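Local coordinates for protein Emp46p (Saccharomyces cerevisiae, PDB 2A6V) that serves as a cargo receptor with a potassium-binding, legume-lectin-like carbohydrate recognition domain and is involved in the secretion of glycoproteins, at residues A[64-69]-A[160-165]; A[46-51]-A[205-210]. All coordinates share one frame; numbering follows the deposited sequence.

Interaction 1: A[64-69]-A[160-165]; sequences DAMTIE and LRLTYN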
loop_
_atom_site.group_PDB
_atom_site.type_symbol
_atom_site.label_atom_id
_atom_site.label_comp_id
_atom_site.label_asym_id
_atom_site.label_seq_id
_atom_site.Cartn_x
_atom_site.Cartn_y
_atom_site.Cartn_z
ATOM N N ASP A 64 -21.011 -1.732 3.478
ATOM C CA ASP A 64 -21.315 -3.011 2.831
ATOM C C ASP A 64 -20.030 -3.606 2.260
ATOM O O ASP A 64 -19.603 -4.674 2.692
ATOM C CB ASP A 64 -22.355 -2.830 1.714
ATOM C CG ASP A 64 -23.776 -2.646 2.241
ATOM O OD1 ASP A 64 -24.009 -2.805 3.455
ATOM O OD2 ASP A 64 -24.717 -2.324 1.489
ATOM N N ALA A 65 -19.419 -2.882 1.322
ATOM C CA ALA A 65 -18.195 -3.300 0.636
ATOM C C ALA A 65 -17.297 -2.098 0.346
ATOM O O ALA A 65 -17.675 -0.941 0.570
ATOM C CB ALA A 65 -18.546 -4.021 -0.654
ATOM N N MET A 66 -16.085 -2.362 -0.133
ATOM C CA MET A 66 -15.176 -1.257 -0.445
ATOM C C MET A 66 -14.216 -1.553 -1.565
ATOM O O MET A 66 -13.908 -2.706 -1.837
ATOM C CB MET A 66 -14.404 -0.847 0.801
ATOM C CG MET A 66 -13.385 -1.821 1.313
ATOM S SD MET A 66 -12.101 -1.011 2.348
ATOM C CE MET A 66 -10.815 -2.244 2.145
ATOM N N THR A 67 -13.714 -0.491 -2.188
ATOM C CA THR A 67 -12.673 -0.559 -3.190
ATOM C C THR A 67 -11.577 0.449 -2.848
ATOM O O THR A 67 -11.877 1.588 -2.539
ATOM C CB THR A 67 -13.254 -0.203 -4.559
ATOM O OG1 THR A 67 -14.323 -1.109 -4.878
ATOM C CG2 THR A 67 -12.207 -0.381 -5.670
ATOM N N ILE A 68 -10.323 0.026 -2.902
ATOM C CA ILE A 68 -9.195 0.939 -2.781
ATOM C C ILE A 68 -8.362 0.805 -4.033
ATOM O O ILE A 68 -7.992 -0.304 -4.439
ATOM C CB ILE A 68 -8.343 0.620 -1.560
ATOM C CG1 ILE A 68 -9.153 0.835 -0.265
ATOM C CG2 ILE A 68 -7.087 1.481 -1.582
ATOM C CD1 ILE A 68 -8.461 0.302 0.973
ATOM N N GLU A 69 -8.038 1.930 -4.641
ATOM C CA GLU A 69 -7.216 1.973 -5.827
ATOM C C GLU A 69 -6.026 2.861 -5.539
ATOM O O GLU A 69 -6.206 4.054 -5.288
ATOM C CB GLU A 69 -7.992 2.539 -7.001
ATOM C CG GLU A 69 -9.105 1.652 -7.493
ATOM C CD GLU A 69 -9.892 2.284 -8.626
ATOM O OE1 GLU A 69 -9.838 3.529 -8.819
ATOM O OE2 GLU A 69 -10.589 1.519 -9.319
ATOM N N LEU A 160 -3.080 -0.639 -8.439
ATOM C CA LEU A 160 -3.466 -1.726 -7.568
ATOM C C LEU A 160 -4.890 -1.464 -7.151
ATOM O O LEU A 160 -5.202 -0.386 -6.618
ATOM C CB LEU A 160 -2.520 -1.776 -6.356
ATOM C CG LEU A 160 -2.844 -2.798 -5.266
ATOM C CD1 LEU A 160 -1.559 -3.274 -4.614
ATOM C CD2 LEU A 160 -3.825 -2.221 -4.253
ATOM N N ARG A 161 -5.782 -2.413 -7.419
ATOM C CA ARG A 161 -7.171 -2.277 -7.039
ATOM C C ARG A 161 -7.562 -3.413 -6.117
ATOM O O ARG A 161 -7.526 -4.588 -6.513
ATOM C CB ARG A 161 -8.099 -2.273 -8.254
ATOM C CG ARG A 161 -9.543 -2.163 -7.812
ATOM C CD ARG A 161 -10.558 -2.347 -8.909
ATOM N NE ARG A 161 -10.497 -1.246 -9.848
ATOM C CZ ARG A 161 -10.860 -1.306 -11.130
ATOM N NH1 ARG A 161 -11.317 -2.437 -11.676
ATOM N NH2 ARG A 161 -10.756 -0.214 -11.885
ATOM N N LEU A 162 -7.955 -3.070 -4.902
ATOM C CA LEU A 162 -8.357 -4.028 -3.890
ATOM C C LEU A 162 -9.851 -3.870 -3.681
ATOM O O LEU A 162 -10.310 -2.792 -3.305
ATOM C CB LEU A 162 -7.603 -3.763 -2.581
ATOM C CG LEU A 162 -7.856 -4.691 -1.381
ATOM C CD1 LEU A 162 -6.734 -4.601 -0.368
ATOM C CD2 LEU A 162 -9.157 -4.365 -0.709
ATOM N N THR A 163 -10.609 -4.924 -3.965
ATOM C CA THR A 163 -12.061 -4.920 -3.733
ATOM C C THR A 163 -12.367 -5.925 -2.625
ATOM O O THR A 163 -11.806 -7.006 -2.605
ATOM C CB THR A 163 -12.857 -5.212 -5.045
ATOM O OG1 THR A 163 -12.396 -6.409 -5.672
ATOM C CG2 THR A 163 -12.611 -4.190 -6.073
ATOM N N TYR A 164 -13.231 -5.564 -1.682
ATOM C CA TYR A 164 -13.494 -6.423 -0.545
ATOM C C TYR A 164 -14.965 -6.344 -0.201
ATOM O O TYR A 164 -15.496 -5.261 -0.001
ATOM C CB TYR A 164 -12.641 -6.012 0.656
ATOM C CG TYR A 164 -13.029 -6.680 1.945
ATOM C CD1 TYR A 164 -12.926 -8.060 2.116
ATOM C CD2 TYR A 164 -13.528 -5.941 2.993
ATOM C CE1 TYR A 164 -13.290 -8.657 3.318
ATOM C CE2 TYR A 164 -13.892 -6.533 4.188
ATOM C CZ TYR A 164 -13.782 -7.878 4.350
ATOM O OH TYR A 164 -14.145 -8.433 5.568
ATOM N N ASN A 165 -15.612 -7.501 -0.154
ATOM C CA ASN A 165 -17.057 -7.573 0.042
ATOM C C ASN A 165 -17.392 -8.585 1.125
ATOM O O ASN A 165 -17.509 -9.761 0.840
ATOM C CB ASN A 165 -17.756 -7.939 -1.260
ATOM C CG ASN A 165 -19.264 -7.882 -1.137
ATOM O OD1 ASN A 165 -19.793 -7.497 -0.101
ATOM N ND2 ASN A 165 -19.944 -8.241 -2.196
#
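The guanidinium of Arg161 is met at its edge by the carboxylate of Glu69, whose CG lies in the guanidinium plane; the two flat groups are turned only 24° against each other. Glu69 OE2 takes both bonds of the salt bridge, with Arg161 NE at 2.8 Å and, more weakly, with Arg161 NH2 at 3.1 Å. NE reaches the anti side of the carboxylate, 16° out of its plane. The other carboxylate oxygen, OE1, bonds weakly to the hydroxyl of Tyr218. The Tyr164 ring is likewise approached at its edge, by Met66 CG, and its OH is bonded to His170.

These groups hang from an antiparallel pairing of the strands 66-69 and 160-165. Met66 with Tyr164 and Ile68 with Leu162 are hydrogen-bonded pairs, closed by four backbone bonds such as Leu162 N to Ile68 O, 2.8 Å. Thr67 with Thr163 and Glu69 with Arg161 are non-hydrogen-bonded pairs. Their side chains share one face, where the beta-branched threonines suit extended backbone and touch through Thr67 OG1 and Thr163 CG2, 3.7 Å apart. With CG anti to the backbone N (chi1 179°), Arg161 lays its CG against Thr67 CG2 at 3.9 Å before bending at chi3 toward the carboxylate. Thr67 OG1 itself bonds to the carbonyl of Gly220.

The opposite face is greasy. The flexible Met66 chain ends with CE 3.9 Å from Leu162 CD2, and both residues, with Ile68, pack on Leu89 of strand 84-90 in the other sheet of the sandwich. Met66, Ile68 and Leu162 thus turn an apolar surface toward that sheet, while on the other face the partly exposed ion pair is held by one good and one weak bond to a single oxygen, which probably favours the charged forms of both partners.

Interaction 2: A[46-51]-A[205-210]; sequences PGKNTK and ASKESF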
loop_
_atom_site.group_PDB
_atom_site.type_symbol
_atom_site.label_atom_id
_atom_site.label_comp_id
_atom_site.label_asym_id
_atom_site.label_seq_id
_atom_site.Cartn_x
_atom_site.Cartn_y
_atom_site.Cartn_z
ATOM N N PRO A 46 12.839 9.639 -2.039
ATOM C CA PRO A 46 13.539 10.558 -2.947
ATOM C C PRO A 46 15.063 10.554 -2.922
ATOM O O PRO A 46 15.688 11.126 -3.822
ATOM C CB PRO A 46 13.037 11.926 -2.492
ATOM C CG PRO A 46 12.678 11.757 -1.064
ATOM C CD PRO A 46 12.140 10.354 -0.965
ATOM N N GLY A 47 15.638 9.976 -1.891
ATOM C CA GLY A 47 17.084 9.936 -1.736
ATOM C C GLY A 47 17.626 8.534 -1.562
ATOM O O GLY A 47 16.879 7.577 -1.402
ATOM N N LYS A 48 18.948 8.429 -1.554
ATOM C CA LYS A 48 19.611 7.165 -1.283
ATOM C C LYS A 48 19.266 6.715 0.129
ATOM O O LYS A 48 19.386 7.504 1.094
ATOM C CB LYS A 48 21.134 7.369 -1.420
ATOM C CG LYS A 48 21.561 7.723 -2.806
ATOM C CD LYS A 48 23.002 8.253 -2.856
ATOM C CE LYS A 48 24.032 7.167 -2.980
ATOM N NZ LYS A 48 25.413 7.758 -3.190
ATOM N N ASN A 49 18.843 5.459 0.267
ATOM C CA ASN A 49 18.544 4.872 1.580
ATOM C C ASN A 49 17.537 5.683 2.367
ATOM O O ASN A 49 17.771 5.999 3.542
ATOM C CB ASN A 49 19.849 4.685 2.394
ATOM C CG ASN A 49 20.684 3.539 1.897
ATOM O OD1 ASN A 49 20.222 2.413 1.848
ATOM N ND2 ASN A 49 21.943 3.808 1.578
ATOM N N THR A 50 16.424 6.020 1.723
ATOM C CA THR A 50 15.326 6.736 2.365
ATOM C C THR A 50 14.088 5.864 2.503
ATOM O O THR A 50 13.909 4.907 1.741
ATOM C CB THR A 50 14.955 8.023 1.606
ATOM O OG1 THR A 50 14.727 7.756 0.216
ATOM C CG2 THR A 50 16.073 9.056 1.646
ATOM N N LYS A 51 13.248 6.235 3.465
ATOM C CA LYS A 51 11.945 5.645 3.757
ATOM C C LYS A 51 10.918 6.747 3.621
ATOM O O LYS A 51 11.210 7.921 3.860
ATOM C CB LYS A 51 11.872 5.198 5.219
ATOM C CG LYS A 51 12.517 3.914 5.590
ATOM C CD LYS A 51 12.481 3.715 7.118
ATOM C CE LYS A 51 13.202 2.401 7.457
ATOM N NZ LYS A 51 13.228 1.944 8.896
ATOM N N ALA A 205 20.915 2.513 -1.753
ATOM C CA ALA A 205 21.768 3.518 -2.352
ATOM C C ALA A 205 21.612 3.658 -3.855
ATOM O O ALA A 205 22.086 4.643 -4.419
ATOM C CB ALA A 205 23.249 3.252 -2.004
ATOM N N SER A 206 20.965 2.689 -4.497
ATOM C CA SER A 206 20.670 2.770 -5.930
ATOM C C SER A 206 19.522 3.739 -6.243
ATOM O O SER A 206 19.258 4.026 -7.401
ATOM C CB SER A 206 20.353 1.380 -6.494
ATOM O OG SER A 206 21.389 0.443 -6.211
ATOM N N LYS A 207 18.818 4.213 -5.216
ATOM C CA LYS A 207 17.906 5.352 -5.334
ATOM C C LYS A 207 16.635 5.049 -6.120
ATOM O O LYS A 207 16.071 5.929 -6.759
ATOM C CB LYS A 207 18.629 6.571 -5.931
ATOM C CG LYS A 207 18.388 7.867 -5.166
ATOM C CD LYS A 207 18.920 9.093 -5.933
ATOM C CE LYS A 207 17.935 10.257 -5.950
ATOM N NZ LYS A 207 16.607 9.961 -6.591
ATOM N N GLU A 208 16.157 3.806 -6.039
ATOM C CA GLU A 208 14.840 3.474 -6.583
ATOM C C GLU A 208 13.801 4.487 -6.095
ATOM O O GLU A 208 13.721 4.793 -4.906
ATOM C CB GLU A 208 14.408 2.056 -6.158
ATOM C CG GLU A 208 13.199 1.547 -6.917
ATOM C CD GLU A 208 12.993 0.025 -6.828
ATOM O OE1 GLU A 208 13.716 -0.692 -6.094
ATOM O OE2 GLU A 208 12.089 -0.457 -7.527
ATOM N N SER A 209 13.003 5.018 -7.011
ATOM C CA SER A 209 12.036 6.048 -6.665
ATOM C C SER A 209 10.636 5.453 -6.640
ATOM O O SER A 209 9.999 5.281 -7.686
ATOM C CB SER A 209 12.117 7.225 -7.644
ATOM O OG SER A 209 11.286 8.283 -7.175
ATOM N N PHE A 210 10.163 5.140 -5.446
ATOM C CA PHE A 210 8.801 4.654 -5.261
ATOM C C PHE A 210 7.875 5.835 -5.120
ATOM O O PHE A 210 8.080 6.687 -4.257
ATOM C CB PHE A 210 8.712 3.754 -4.026
ATOM C CG PHE A 210 9.475 2.459 -4.166
ATOM C CD1 PHE A 210 8.993 1.449 -4.987
ATOM C CD2 PHE A 210 10.666 2.260 -3.496
ATOM C CE1 PHE A 210 9.659 0.246 -5.104
ATOM C CE2 PHE A 210 11.353 1.045 -3.631
ATOM C CZ PHE A 210 10.825 0.050 -4.442
HETATM O O HOH W 1 22.520 0.852 0.208
#
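Lys207 lays its CG against the backbone of Gly47, and bends at chi3 (135°) and chi4 (-60°) then turn the end of the chain to the carbonyl of Pro46, where NZ makes a weak hydrogen bond, Lys207 NZ to Pro46 O 3.1 Å. Lys48, also bent at chi3, runs past Ala205, with both its CG and its CE 3.5 Å from Ala205 O. The two lysine chains cross at about a right angle, CG to CG at 4.0 Å. Long and flexible, they cover backbone with their methylenes, while small Ala205 lets Lys48 and Asn49 come close to the chain.

Asn49 adopts a left-handed backbone conformation, common for asparagine in turns. Its amide lies beside Ala205, ND2 3.9 Å from Ala205 CB, and a water joins the two residues, giving a hydrogen to Asn49 OD1 and accepting one from Ala205 N at 3.0 Å. Within the turn, Thr50 OG1 donates to Gly47 O at 2.7 Å. Gly47 suits this bend because a side chain there would crowd the methyl of Thr50.

The contact lies at the surface, where the connection between strands 41-43 and 51-56 meets the one between strands 196-202 and 209-218. Asn203 ties the two connections together, its side chain bonding to Gly47 O, Thr50 N and Glu208 O.

Interactions 1 and 2 lie on opposite sides of the domain's centre, their own centres 29 Å apart and their nearest atoms about 12 Å apart, so they do not touch. One sheet of the sandwich connects them: strand 66-75, which begins in interaction 1, is the neighbour of strand 209-218, which begins in interaction 2. The first contact is buried strand pairing within that sheet; the second ties together surface loops, each linking a strand of one sheet to a strand of the other. Neither includes a potassium ligand: the side chain of Leu160 is about 12 Å from that of Tyr128, and interaction 2 is remote from both metal sites.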